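Side-chain contact in dual specificity protein phosphatase 18 (Homo sapiens, PDB 2ESB), which removes phosphate from phosphotyrosine and, less readily, phosphothreonine in peptides derived from MAP kinases, acting as a dual-specificity protein phosphatase: residues Lys38-Leu41 with Ser42-Ile46. Sequence-based numbering, arbitrary orientation.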
loop_
_atom_site.group_PDB
_atom_site.type_symbol
_atom_site.label_atom_id
_atom_site.label_comp_id
_atom_site.label_asym_id
_atom_site.label_seq_id
_atom_site.Cartn_x
_atom_site.Cartn_y
_atom_site.Cartn_z
ATOM N N LYS A 38 2.854 16.608 -11.457
ATOM C CA LYS A 38 2.484 17.739 -10.615
ATOM C C LYS A 38 0.991 18.086 -10.640
ATOM O O LYS A 38 0.369 18.244 -9.589
ATOM C CB LYS A 38 3.315 18.963 -11.006
ATOM C CG LYS A 38 3.185 20.148 -10.063
ATOM C CD LYS A 38 4.055 21.296 -10.567
ATOM C CE LYS A 38 4.022 22.512 -9.652
ATOM N NZ LYS A 38 4.881 23.584 -10.223
ATOM N N LEU A 39 0.413 18.196 -11.830
ATOM C CA LEU A 39 -1.002 18.545 -11.941
ATOM C C LEU A 39 -1.914 17.555 -11.243
ATOM O O LEU A 39 -2.886 17.940 -10.594
ATOM C CB LEU A 39 -1.417 18.645 -13.410
ATOM C CG LEU A 39 -0.963 19.906 -14.141
ATOM C CD1 LEU A 39 -1.459 19.863 -15.582
ATOM C CD2 LEU A 39 -1.502 21.131 -13.424
ATOM N N MET A 40 -1.593 16.277 -11.388
ATOM C CA MET A 40 -2.383 15.227 -10.786
ATOM C C MET A 40 -2.293 15.280 -9.269
ATOM O O MET A 40 -3.270 15.019 -8.569
ATOM C CB MET A 40 -1.904 13.871 -11.291
ATOM C CG MET A 40 -2.908 12.765 -11.060
ATOM S SD MET A 40 -2.500 11.338 -12.050
ATOM C CE MET A 40 -3.054 11.897 -13.633
ATOM N N LEU A 41 -1.112 15.603 -8.758
ATOM C CA LEU A 41 -0.932 15.699 -7.316
ATOM C C LEU A 41 -1.739 16.881 -6.775
ATOM O O LEU A 41 -2.492 16.751 -5.805
ATOM C CB LEU A 41 0.550 15.891 -6.973
ATOM C CG LEU A 41 1.464 14.712 -7.321
ATOM C CD1 LEU A 41 2.903 15.099 -7.056
ATOM C CD2 LEU A 41 1.068 13.475 -6.512
ATOM N N SER A 42 -1.597 18.042 -7.401
ATOM C CA SER A 42 -2.326 19.201 -6.906
ATOM C C SER A 42 -3.841 19.073 -7.082
ATOM O O SER A 42 -4.608 19.446 -6.188
ATOM C CB SER A 42 -1.811 20.486 -7.573
ATOM O OG SER A 42 -1.894 20.404 -8.977
ATOM N N SER A 43 -4.278 18.518 -8.209
ATOM C CA SER A 43 -5.706 18.378 -8.469
ATOM C C SER A 43 -6.387 17.394 -7.508
ATOM O O SER A 43 -7.582 17.501 -7.247
ATOM C CB SER A 43 -5.944 17.939 -9.914
ATOM O OG SER A 43 -5.693 16.555 -10.061
ATOM N N ASN A 44 -5.636 16.425 -6.996
ATOM C CA ASN A 44 -6.191 15.471 -6.050
ATOM C C ASN A 44 -5.811 15.895 -4.636
ATOM O O ASN A 44 -5.979 15.140 -3.678
ATOM C CB ASN A 44 -5.672 14.065 -6.346
ATOM C CG ASN A 44 -6.318 13.460 -7.572
ATOM O OD1 ASN A 44 -7.414 12.918 -7.499
ATOM N ND2 ASN A 44 -5.649 13.572 -8.713
ATOM N N GLN A 45 -5.276 17.105 -4.522
ATOM C CA GLN A 45 -4.888 17.652 -3.230
ATOM C C GLN A 45 -3.959 16.758 -2.408
ATOM O O GLN A 45 -4.127 16.627 -1.196
ATOM C CB GLN A 45 -6.143 17.980 -2.418
ATOM C CG GLN A 45 -6.928 19.160 -2.969
ATOM C CD GLN A 45 -8.213 19.407 -2.202
ATOM O OE1 GLN A 45 -9.243 18.785 -2.467
ATOM N NE2 GLN A 45 -8.152 20.304 -1.233
ATOM N N ILE A 46 -2.973 16.150 -3.063
ATOM C CA ILE A 46 -2.018 15.304 -2.350
ATOM C C ILE A 46 -1.016 16.175 -1.572
ATOM O O ILE A 46 -0.408 17.086 -2.139
ATOM C CB ILE A 46 -1.221 14.407 -3.322
ATOM C CG1 ILE A 46 -2.170 13.563 -4.182
ATOM C CG2 ILE A 46 -0.288 13.501 -2.529
ATOM C CD1 ILE A 46 -3.132 12.703 -3.382
#
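Asn44 sets its CG beside its own backbone N and opposite the carbonyl carbon (chi1 -74°), which folds the amide back over the last turn of helix 38-43 toward Met40. There ND2 gives Met40 O a short, nearly straight bond of 2.8 Å (171° at the hydrogen), with the oxygen lying almost in the amide plane. The same oxygen also takes the backbone N of Asn44 at 3.2 Å, a more bent bond whose donor stands above the carbonyl plane, so one residue grips this carbonyl twice near the end of the helix. Met40, its CG anti to the backbone N, runs alongside in the same direction, and its CG lies 3.7 Å from Asn44 ND2; both side chains reach Leu20. With only the methyl of an alanine at Asn44, Met40 O would probably lose its straight side-chain bond, keeping the more bent one from the backbone N, and the flank of the Met40 chain would be uncovered.

Ser42 and Ser43 suit the exposed side of the helix, since their short hydroxyls can lie back among main-chain carbonyls: Ser42 OG sits 3.1 Å from Leu39 O and 3.2 Å from Lys38 O. On the inner side, branched apolar residues are in place. Leu41 CD2 packs at 4.0 Å on Ile46 CG1, and both side chains rest on Leu101 of strand 100-103, tying the helix to the central sheet.

Gln45 turns the chain with a positive phi (53°), which brings Ile46 N within 2.8 Å of Leu41 O while Gln45 N bonds Ser42 O. These two bonds define a Schellman motif, closed here by the Leu41–Ile46 apolar contact; it ends the helix and sends the chain toward strand 48-51 of the phosphatase's mixed sheet.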